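Local atomic coordinates of NAD-dependent L-serine dehydrogenase (Pseudomonas aeruginosa, PDB entry 3OBB), a protein that oxidises L-serine and methyl-L-serine with NAD(+) as the hydride acceptor and may take part in serine catabolism. Residues 234-239 and 290-295; 241-246 and 276-281. All coordinates share one frame; numbering follows the deposited sequence.

Contact 1. Residues 234-239 and 290-295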
# COMPACT_ATOMS: atom_id res chain seq x y z
N SER A 234 16.27 18.08 -12.86
CA SER A 234 17.54 18.76 -12.97
C SER A 234 17.43 20.26 -12.78
O SER A 234 18.43 20.97 -12.85
CB SER A 234 18.23 18.43 -14.31
OG SER A 234 18.53 17.03 -14.40
N ARG A 235 16.22 20.76 -12.52
CA ARG A 235 16.01 22.18 -12.24
C ARG A 235 15.05 22.30 -11.06
O ARG A 235 14.09 23.11 -11.07
CB ARG A 235 15.48 22.92 -13.47
CG ARG A 235 14.22 22.30 -14.05
CD ARG A 235 13.77 23.02 -15.33
NE ARG A 235 12.41 22.63 -15.70
CZ ARG A 235 12.08 21.67 -16.55
NH1 ARG A 235 13.02 20.93 -17.16
NH2 ARG A 235 10.81 21.44 -16.79
N ASP A 236 15.28 21.45 -10.06
CA ASP A 236 14.58 21.54 -8.79
C ASP A 236 13.07 21.34 -8.94
O ASP A 236 12.28 21.97 -8.23
CB ASP A 236 14.85 22.92 -8.17
CG ASP A 236 15.51 22.81 -6.81
OD1 ASP A 236 15.00 22.00 -5.97
OD2 ASP A 236 16.56 23.49 -6.63
N TYR A 237 12.67 20.48 -9.87
CA TYR A 237 11.27 20.17 -10.06
C TYR A 237 10.40 21.40 -10.33
O TYR A 237 9.23 21.38 -10.01
CB TYR A 237 10.74 19.35 -8.86
CG TYR A 237 11.60 18.12 -8.64
CD1 TYR A 237 12.62 18.13 -7.71
CD2 TYR A 237 11.43 16.97 -9.42
CE1 TYR A 237 13.44 17.04 -7.51
CE2 TYR A 237 12.24 15.84 -9.22
CZ TYR A 237 13.24 15.89 -8.25
OH TYR A 237 14.07 14.82 -8.03
N SER A 238 10.94 22.45 -10.97
CA SER A 238 10.10 23.57 -11.42
C SER A 238 9.47 23.23 -12.77
O SER A 238 10.08 22.51 -13.57
CB SER A 238 10.95 24.84 -11.58
OG SER A 238 11.99 24.61 -12.53
N GLY A 239 8.27 23.74 -13.02
CA GLY A 239 7.57 23.55 -14.28
C GLY A 239 7.04 22.15 -14.43
O GLY A 239 6.68 21.52 -13.43
N VAL A 290 8.11 13.61 -6.46
CA VAL A 290 7.91 12.43 -5.64
C VAL A 290 9.26 11.81 -5.26
O VAL A 290 9.36 11.17 -4.23
CB VAL A 290 6.92 11.43 -6.34
CG1 VAL A 290 7.60 10.67 -7.49
CG2 VAL A 290 6.25 10.47 -5.35
N GLN A 291 10.29 12.02 -6.10
CA GLN A 291 11.68 11.61 -5.81
C GLN A 291 12.13 11.99 -4.39
O GLN A 291 12.85 11.25 -3.76
CB GLN A 291 12.68 12.17 -6.85
CG GLN A 291 14.11 11.54 -6.79
CD GLN A 291 14.11 10.04 -7.09
OE1 GLN A 291 14.21 9.63 -8.24
NE2 GLN A 291 14.00 9.22 -6.06
N LYS A 292 11.70 13.15 -3.91
CA LYS A 292 12.10 13.70 -2.62
C LYS A 292 11.65 12.84 -1.42
O LYS A 292 12.31 12.82 -0.35
CB LYS A 292 11.54 15.11 -2.47
CG LYS A 292 12.19 16.15 -3.39
CD LYS A 292 11.95 17.56 -2.81
CE LYS A 292 12.48 18.66 -3.73
NZ LYS A 292 13.95 18.73 -3.47
N LEU A 293 10.53 12.16 -1.58
CA LEU A 293 10.13 11.16 -0.57
C LEU A 293 11.24 10.13 -0.27
O LEU A 293 11.45 9.74 0.88
CB LEU A 293 8.85 10.44 -1.01
CG LEU A 293 7.55 11.26 -1.01
CD1 LEU A 293 6.37 10.34 -1.32
CD2 LEU A 293 7.36 11.96 0.33
N PHE A 294 11.99 9.76 -1.31
CA PHE A 294 12.98 8.67 -1.21
C PHE A 294 14.43 9.09 -1.10
O PHE A 294 15.26 8.29 -0.65
CB PHE A 294 12.83 7.72 -2.40
CG PHE A 294 11.41 7.34 -2.67
CD1 PHE A 294 10.72 7.88 -3.74
CD2 PHE A 294 10.76 6.46 -1.82
CE1 PHE A 294 9.41 7.54 -4.00
CE2 PHE A 294 9.43 6.11 -2.05
CZ PHE A 294 8.76 6.66 -3.14
N ASP A 295 14.74 10.31 -1.55
CA ASP A 295 16.14 10.79 -1.68
C ASP A 295 16.38 11.75 -0.56
O ASP A 295 15.79 12.84 -0.53
CB ASP A 295 16.35 11.48 -3.04
CG ASP A 295 17.76 12.07 -3.23
OD1 ASP A 295 17.92 12.75 -4.30
OD2 ASP A 295 18.71 11.88 -2.39

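Contact 2. Residues 241-246 and 276-281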
# COMPACT_ATOMS: atom_id res chain seq x y z
N PHE A 241 4.66 19.12 -14.90
CA PHE A 241 3.26 18.79 -14.72
C PHE A 241 3.04 18.70 -13.21
O PHE A 241 3.57 17.82 -12.55
CB PHE A 241 2.98 17.46 -15.44
CG PHE A 241 1.60 16.89 -15.19
CD1 PHE A 241 1.46 15.64 -14.63
CD2 PHE A 241 0.44 17.59 -15.53
CE1 PHE A 241 0.15 15.06 -14.42
CE2 PHE A 241 -0.82 17.03 -15.32
CZ PHE A 241 -0.95 15.75 -14.75
N MSE A 242 2.27 19.64 -12.68
CA MSE A 242 2.18 19.84 -11.24
C MSE A 242 1.72 18.59 -10.52
O MSE A 242 0.80 17.90 -10.96
CB MSE A 242 1.17 20.94 -10.90
CG MSE A 242 1.42 22.27 -11.55
SE MSE A 242 0.38 23.70 -10.68
CE MSE A 242 -1.26 22.87 -10.21
N ALA A 243 2.33 18.34 -9.37
CA ALA A 243 1.92 17.26 -8.48
C ALA A 243 0.44 17.35 -8.14
O ALA A 243 -0.24 16.33 -7.99
CB ALA A 243 2.78 17.30 -7.18
N GLN A 244 -0.06 18.58 -7.99
CA GLN A 244 -1.46 18.79 -7.61
C GLN A 244 -2.39 18.27 -8.71
O GLN A 244 -3.41 17.63 -8.40
CB GLN A 244 -1.75 20.25 -7.31
CG GLN A 244 -3.17 20.51 -6.83
CD GLN A 244 -3.39 22.00 -6.51
OE1 GLN A 244 -2.61 22.87 -6.94
NE2 GLN A 244 -4.47 22.30 -5.79
N LEU A 245 -2.01 18.50 -9.96
CA LEU A 245 -2.74 17.97 -11.12
C LEU A 245 -2.66 16.44 -11.24
O LEU A 245 -3.68 15.78 -11.55
CB LEU A 245 -2.23 18.61 -12.42
CG LEU A 245 -2.52 20.10 -12.60
CD1 LEU A 245 -1.89 20.61 -13.91
CD2 LEU A 245 -4.04 20.37 -12.57
N MSE A 246 -1.48 15.87 -11.02
CA MSE A 246 -1.38 14.42 -10.91
C MSE A 246 -2.31 13.87 -9.79
O MSE A 246 -2.98 12.86 -9.99
CB MSE A 246 0.06 13.98 -10.68
CG MSE A 246 0.21 12.46 -10.51
SE MSE A 246 -0.59 11.50 -12.04
CE MSE A 246 1.06 11.49 -13.01
N LEU A 276 0.70 13.17 0.41
CA LEU A 276 1.82 13.46 1.32
C LEU A 276 2.67 14.58 0.76
O LEU A 276 3.07 15.46 1.47
CB LEU A 276 2.69 12.20 1.45
CG LEU A 276 2.60 11.32 2.71
CD1 LEU A 276 1.24 11.28 3.43
CD2 LEU A 276 3.22 9.91 2.52
N LEU A 277 2.91 14.56 -0.55
CA LEU A 277 3.65 15.63 -1.21
C LEU A 277 2.94 16.96 -1.05
O LEU A 277 3.60 17.99 -0.88
CB LEU A 277 3.88 15.32 -2.70
CG LEU A 277 4.92 14.24 -2.95
CD1 LEU A 277 4.94 13.90 -4.43
CD2 LEU A 277 6.31 14.69 -2.44
N LEU A 278 1.61 16.93 -1.10
CA LEU A 278 0.81 18.14 -0.95
C LEU A 278 0.92 18.71 0.46
O LEU A 278 1.12 19.93 0.60
CB LEU A 278 -0.66 17.91 -1.34
CG LEU A 278 -0.99 17.29 -2.72
CD1 LEU A 278 -2.52 17.31 -2.98
CD2 LEU A 278 -0.27 17.89 -3.93
N LYS A 279 0.84 17.84 1.48
CA LYS A 279 1.02 18.30 2.86
C LYS A 279 2.37 19.00 2.97
O LYS A 279 2.49 19.97 3.71
CB LYS A 279 0.93 17.16 3.91
CG LYS A 279 -0.27 16.13 3.87
CD LYS A 279 -1.67 16.70 3.50
CE LYS A 279 -2.46 17.15 4.72
NZ LYS A 279 -3.25 18.38 4.40
N GLN A 280 3.38 18.51 2.24
CA GLN A 280 4.73 19.05 2.29
C GLN A 280 4.95 20.37 1.52
O GLN A 280 6.01 20.97 1.63
CB GLN A 280 5.76 18.01 1.83
CG GLN A 280 6.03 16.91 2.87
CD GLN A 280 6.77 15.67 2.29
OE1 GLN A 280 6.71 14.58 2.86
NE2 GLN A 280 7.42 15.83 1.14
N GLY A 281 3.96 20.84 0.78
CA GLY A 281 4.07 22.12 0.10
C GLY A 281 4.45 22.05 -1.36
O GLY A 281 4.77 23.10 -1.97

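Contact 1. Residues 234-239 and 290-295
Tyr237 and Gln291 meet where the phenol oxygen of the tyrosine presses on the start of the glutamine side chain: OH lies 3.2 Å from Gln291 CB and 3.5 Å from Gln291 CG. The two groups approach at a slant, with the ring plane turned 56° from that of the amide. Gln291 has CG anti to its backbone N (chi1 -168°) and bends at chi2, which carries the amide away from the ring, where NE2 reaches Ala188 O on helix 168-196. Lys292 runs past the tyrosine in the opposite sense, its CE 4.0 Å from Tyr237 CD1. A lysine suits this place because its long methylene chain can lie by the ring while the ammonium group continues to Gln298 OE1. The same Gln298 gives NE2 to Tyr237 OH, which also bonds to Pro223 O; these two bonds satisfy the buried hydroxyl and set where the ring ends. The short helix 291-294, near the chain end of the all-helical C-terminal domain, is thus joined to the loop before helix 243-260. That loop turns sharply at Asp236 and Tyr237, both with left-handed backbone angles, and is closed by the bond from Ser238 N to Arg235 O. Ser238 OG, 3.0 Å from Arg235 O, gives the same carbonyl a second hydrogen bond, so the small hydroxyl of serine doubles the closure. Beside the ring, Asp236 OD1 stands 4.2 Å from Lys292 NZ, too far for a salt bridge although the opposite charges probably attract; a long, weak ion pair joins this carboxylate to Arg285.

Contact 2. Residues 241-246 and 276-281
Leu278 meets Ala243 and Gln244 without any ring between them, an apolar methyl resting mainly on the backbone of the helix start. The ring of Phe241, just before that helix, packs on its own side of the contact: the methyl CE of selenomethionine Met246 lies at its edge, in the ring plane, 3.9 Å from Phe241 CE1, and Phe287 packs edge-to-face with it. The setting is an antiparallel helical hairpin of the C-terminal domain: the first turn of helix 243-260 lies beside the last turn of helix 265-279. Met242 occupies the N-cap position, and its carbonyl O takes the opening bond from Met246 N. Ala243 faces the other helix with nothing but a methyl, which lets the backbones come near, the CA atoms of Gln244 and Leu278 standing 7.1 Å apart. Leu278 extends a single branch here. Its CG is anti to the carbonyl carbon (chi1 -53°), and CD2 is brought against the first turn, 4.0 Å from Gln244 CA and 4.3 Å from Ala243 C. Leucine suits the site because its branched apolar end rests on the main chain, with the alanine methyl a little farther off, and it touches Ala247 one turn further on. Gln244 stretches out fully extended, so its apolar stem lies next to the leucine while its amide is carried off from the backbone. Just beyond Leu278, Gly281 closes helix 265-279 in a Schellman motif, its N bonded to Leu278 O (3.0 Å) and its positive phi, 98°, suiting a residue without a side chain. Leu278 CD2 also sits 4.5 Å from Ala243 CB.

Overall arrangement
Both segments of contact 2 fall between the two segments of contact 1 in the sequence, and their centres are about 11 Å apart. They touch directly through helix 265-279 and helix 291-294: Val290 CA is 3.5 Å from Leu277 CD1, and Leu293 CG is 3.9 Å from Leu277 CD2. Asp286, in the loop before helix 291-294, bonds to both contacts' first segments: through its backbone to Tyr237 and through its carboxylate to Phe241 N. Contact 1 lies away from the active site, whereas the side chain of Gln244 in contact 2 is about 6 Å from that of Lys248, an NAD(+)-binding residue. Lys279 of contact 2 packs on Phe294 of the third subunit.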